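PDB 4BR6: superoxide dismutase from Chaetomium thermophilum, which catalyses the manganese-dependent dismutation of superoxide to hydrogen peroxide and oxygen, and so probably protects cells from these toxic radicals. Local coordinates for residues K51-F54 with T55-A58; A95-K98 with A99-D103. All coordinates share one frame; numbering follows the deposited sequence.

Contact 1 of 2, residues K51-F54 with T55-A58; sequences KGDF and TKAA
Thr-55, in the first turn of helix 54-59, sets its CB 3.5 Å from OD1 of Asp-53, the N-cap residue. Its OG1 shares a water with the backbone N of Phe-54, the link to that N being weak; a small hydroxyl residue suits such a solvent-facing first turn. Lys-56 receives the capping bond: its N donates to Asp-53 OD1 over 3.1 Å, fairly straight at 161°, arriving from above the carboxylate plane. With CG of Asp-53 anti to the backbone N (chi1 -174°), the carboxylate is carried alongside the helix start, and its other oxygen, OD2, lies 3.2 Å from Lys-56 CB. Its negative charge is also likely to interact favourably with the partial positive charge at the helix N-terminus. An alanine here would probably leave Lys-56 N without its capping acceptor and the helix start less firmly held. Ala-57 N bonds to Asp-53 O at 3.2 Å, and Ala-58 N to Phe-54 O at 3.0 Å, opening the regular helical ladder; both methyls are small enough for buried places. Just before the cap, Gly-52 is the C-prime residue of a Schellman motif ending helix 20-50; lacking a side chain, it readily adopts the left-handed backbone conformation needed. Helix 54-59 thus lies between the long helices 20-50 and 61-79 of the alpha-hairpin domain, while Ala-57 packs on Leu-42, and Ala-58 on Gly-68, both of the second subunit.

Contact 2 of 2, residues A95-K98 with A99-D103; sequences ALKK and AIEAD
Leu-96 O is gripped by two backbone N-H groups: Ile-100 N donates from 2.8 Å, almost straight at 168°, while Ala-99 N adds a weak, strongly bent second bond. The same Ala-99 N also donates to Ala-95 O at 3.1 Å, so its hydrogen is shared between two carbonyls, and Ala-99 CB sits 3.3 Å from Leu-96 O. The next two rungs are Glu-101 N to Lys-97 O and Ala-102 N to Lys-98 O, each an i to i+4 step. This is the α-helical ladder of helix 94-104, in the C-terminal domain of the iron/manganese superoxide dismutase fold, and its residues divide between a buried and a solvent-facing side. On the outer side Lys-97 and Glu-101, also four apart, form a salt bridge: Lys-97 NZ lies 3.2 Å from Glu-101 OE2, approaching from above the carboxylate plane, 48° out of it. The lysine chain bends at its last torsion (chi4 -73°), which brings NZ up to the acid. A water accepts from Lys-97 NZ at 3.0 Å and donates to Glu-101 OE1 at 2.9 Å, so both carboxylate oxygens are tied to the same ammonium group, one directly and one through solvent. Glu-101 CG also comes within 3.1 Å of Lys-97 O, and a long flexible base paired with a long acid suits this partly exposed edge. Inward, Leu-96 and Ile-100 lie one turn apart, branched apolar residues suited to burial; Leu-96 packs on Val-190, Ala-191 and Phe-194 of helix 187-195, and Ile-100 on Leu-138 of strand 138-144. Asp-103 bonds through OD2 to Leu-138 N of its own chain, and through OD1 to Asn-137 ND2 of the third subunit.

How the contacts relate
Contact 1 closes before contact 2 opens along the chain, and the two lie on opposite sides of its centre, with their own centres about 47 Å apart and nearest atoms about 36 Å apart. One belongs to the alpha-hairpin domain, the other to the C-terminal domain. The manganese site draws on both domains, His-26 and His-74 from the first and Asp-160 and His-164 from the second, yet neither contact lies at it. Each instead meets a different copy of the protein in the four-chain assembly: the 55-58 segment packs against the second subunit through Thr-55, Ala-57 and Ala-58, whereas the 99-103 segment reaches the third through a hydrogen bond of Asp-103.

Contact 1 of 2, residues K51-F54 with T55-A58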
loop_
_atom_site.group_PDB
_atom_site.type_symbol
_atom_site.label_atom_id
_atom_site.label_comp_id
_atom_site.label_asym_id
_atom_site.label_seq_id
_atom_site.Cartn_x
_atom_site.Cartn_y
_atom_site.Cartn_z
ATOM N N LYS B 51 24.182 -18.761 -4.482
ATOM C CA LYS B 51 25.303 -18.007 -3.920
ATOM C C LYS B 51 25.012 -17.509 -2.497
ATOM O O LYS B 51 25.741 -16.660 -1.966
ATOM C CB LYS B 51 25.642 -16.822 -4.831
ATOM C CG LYS B 51 26.216 -17.213 -6.191
ATOM C CD LYS B 51 27.611 -17.823 -6.051
ATOM C CE LYS B 51 28.145 -18.342 -7.376
ATOM N NZ LYS B 51 29.430 -19.068 -7.198
ATOM N N GLY B 52 23.948 -18.039 -1.890
ATOM C CA GLY B 52 23.595 -17.726 -0.514
ATOM C C GLY B 52 23.391 -16.241 -0.278
ATOM O O GLY B 52 23.712 -15.732 0.792
ATOM N N ASP B 53 22.866 -15.547 -1.281
ATOM C CA ASP B 53 22.606 -14.113 -1.176
ATOM C C ASP B 53 21.111 -13.909 -1.031
ATOM O O ASP B 53 20.398 -13.673 -2.003
ATOM C CB ASP B 53 23.147 -13.363 -2.403
ATOM C CG ASP B 53 23.028 -11.858 -2.277
ATOM O OD1 ASP B 53 22.508 -11.373 -1.247
ATOM O OD2 ASP B 53 23.453 -11.160 -3.225
ATOM N N PHE B 54 20.648 -14.002 0.207
ATOM C CA PHE B 54 19.234 -13.890 0.522
ATOM C C PHE B 54 18.764 -12.450 0.448
ATOM O O PHE B 54 17.582 -12.184 0.245
ATOM C CB PHE B 54 18.995 -14.472 1.910
ATOM C CG PHE B 54 19.472 -15.883 2.035
ATOM C CD1 PHE B 54 18.722 -16.921 1.526
ATOM C CD2 PHE B 54 20.694 -16.166 2.615
ATOM C CE1 PHE B 54 19.169 -18.220 1.619
ATOM C CE2 PHE B 54 21.140 -17.462 2.708
ATOM C CZ PHE B 54 20.379 -18.489 2.208
ATOM N N THR B 55 19.701 -11.523 0.600
ATOM C CA THR B 55 19.394 -10.112 0.489
ATOM C C THR B 55 18.892 -9.852 -0.927
ATOM O O THR B 55 17.842 -9.240 -1.120
ATOM C CB THR B 55 20.636 -9.259 0.810
ATOM O OG1 THR B 55 20.964 -9.428 2.192
ATOM C CG2 THR B 55 20.384 -7.793 0.532
ATOM N N LYS B 56 19.632 -10.353 -1.910
ATOM C CA LYS B 56 19.290 -10.157 -3.310
ATOM C C LYS B 56 17.994 -10.887 -3.643
ATOM O O LYS B 56 17.107 -10.340 -4.305
ATOM C CB LYS B 56 20.430 -10.663 -4.204
ATOM C CG LYS B 56 20.167 -10.559 -5.696
ATOM C CD LYS B 56 20.073 -9.118 -6.160
ATOM C CE LYS B 56 19.816 -9.025 -7.655
ATOM N NZ LYS B 56 19.637 -7.614 -8.083
ATOM N N ALA B 57 17.895 -12.132 -3.190
ATOM C CA ALA B 57 16.716 -12.951 -3.440
ATOM C C ALA B 57 15.439 -12.221 -3.032
ATOM O O ALA B 57 14.514 -12.084 -3.827
ATOM C CB ALA B 57 16.826 -14.276 -2.693
ATOM N N ALA B 58 15.405 -11.744 -1.792
ATOM C CA ALA B 58 14.231 -11.051 -1.261
ATOM C C ALA B 58 13.922 -9.767 -2.014
ATOM O O ALA B 58 12.761 -9.419 -2.188
ATOM C CB ALA B 58 14.413 -10.744 0.215
HETATM O O HOH W 1 22.579 -12.256 2.186
#

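Contact 2 of 2, residues A95-K98 with A99-D103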
loop_
_atom_site.group_PDB
_atom_site.type_symbol
_atom_site.label_atom_id
_atom_site.label_comp_id
_atom_site.label_asym_id
_atom_site.label_seq_id
_atom_site.Cartn_x
_atom_site.Cartn_y
_atom_site.Cartn_z
ATOM N N ALA B 95 -25.874 -23.188 -13.953
ATOM C CA ALA B 95 -25.513 -23.067 -12.542
ATOM C C ALA B 95 -24.890 -21.724 -12.246
ATOM O O ALA B 95 -24.999 -21.217 -11.131
ATOM C CB ALA B 95 -24.540 -24.173 -12.139
ATOM N N LEU B 96 -24.216 -21.162 -13.240
ATOM C CA LEU B 96 -23.551 -19.887 -13.066
ATOM C C LEU B 96 -24.600 -18.804 -12.871
ATOM O O LEU B 96 -24.548 -18.067 -11.882
ATOM C CB LEU B 96 -22.651 -19.580 -14.258
ATOM C CG LEU B 96 -21.839 -18.279 -14.209
ATOM C CD1 LEU B 96 -21.149 -18.061 -12.870
ATOM C CD2 LEU B 96 -20.822 -18.343 -15.314
ATOM N N LYS B 97 -25.559 -18.737 -13.800
ATOM C CA LYS B 97 -26.642 -17.751 -13.752
ATOM C C LYS B 97 -27.367 -17.768 -12.410
ATOM O O LYS B 97 -27.692 -16.708 -11.859
ATOM C CB LYS B 97 -27.642 -17.980 -14.890
ATOM C CG LYS B 97 -28.938 -17.164 -14.763
ATOM C CD LYS B 97 -29.556 -16.879 -16.137
ATOM C CE LYS B 97 -30.774 -15.952 -16.078
ATOM N NZ LYS B 97 -31.982 -16.623 -15.520
ATOM N N LYS B 98 -27.619 -18.969 -11.890
ATOM C CA LYS B 98 -28.297 -19.116 -10.614
ATOM C C LYS B 98 -27.412 -18.639 -9.469
ATOM O O LYS B 98 -27.912 -18.137 -8.460
ATOM C CB LYS B 98 -28.729 -20.567 -10.380
ATOM C CG LYS B 98 -29.953 -20.988 -11.186
ATOM C CD LYS B 98 -31.001 -21.727 -10.335
ATOM C CE LYS B 98 -31.763 -20.782 -9.394
ATOM N NZ LYS B 98 -32.927 -21.423 -8.701
ATOM N N ALA B 99 -26.101 -18.805 -9.622
ATOM C CA ALA B 99 -25.150 -18.367 -8.599
ATOM C C ALA B 99 -25.023 -16.851 -8.619
ATOM O O ALA B 99 -24.969 -16.208 -7.566
ATOM C CB ALA B 99 -23.787 -19.005 -8.814
ATOM N N ILE B 100 -24.960 -16.276 -9.818
ATOM C CA ILE B 100 -24.982 -14.818 -9.952
ATOM C C ILE B 100 -26.249 -14.285 -9.295
ATOM O O ILE B 100 -26.202 -13.349 -8.502
ATOM C CB ILE B 100 -24.899 -14.340 -11.435
ATOM C CG1 ILE B 100 -23.446 -14.280 -11.917
ATOM C CG2 ILE B 100 -25.481 -12.933 -11.592
ATOM C CD1 ILE B 100 -22.731 -15.566 -11.933
ATOM N N GLU B 101 -27.380 -14.895 -9.625
ATOM C CA GLU B 101 -28.670 -14.444 -9.131
ATOM C C GLU B 101 -28.733 -14.518 -7.611
ATOM O O GLU B 101 -29.280 -13.631 -6.967
ATOM C CB GLU B 101 -29.789 -15.269 -9.769
ATOM C CG GLU B 101 -30.088 -14.843 -11.197
ATOM C CD GLU B 101 -31.137 -15.696 -11.887
ATOM O OE1 GLU B 101 -31.165 -16.922 -11.676
ATOM O OE2 GLU B 101 -31.945 -15.131 -12.650
ATOM N N ALA B 102 -28.153 -15.568 -7.043
ATOM C CA ALA B 102 -28.146 -15.756 -5.599
ATOM C C ALA B 102 -27.445 -14.628 -4.864
ATOM O O ALA B 102 -27.971 -14.106 -3.882
ATOM C CB ALA B 102 -27.478 -17.061 -5.260
ATOM N N ASP B 103 -26.257 -14.255 -5.344
ATOM C CA ASP B 103 -25.366 -13.371 -4.598
ATOM C C ASP B 103 -25.433 -11.891 -5.014
ATOM O O ASP B 103 -24.902 -11.022 -4.319
ATOM C CB ASP B 103 -23.928 -13.899 -4.684
ATOM C CG ASP B 103 -23.738 -15.202 -3.907
ATOM O OD1 ASP B 103 -24.487 -15.429 -2.935
ATOM O OD2 ASP B 103 -22.854 -16.013 -4.266
HETATM O O HOH W 2 -31.906 -18.974 -13.629
#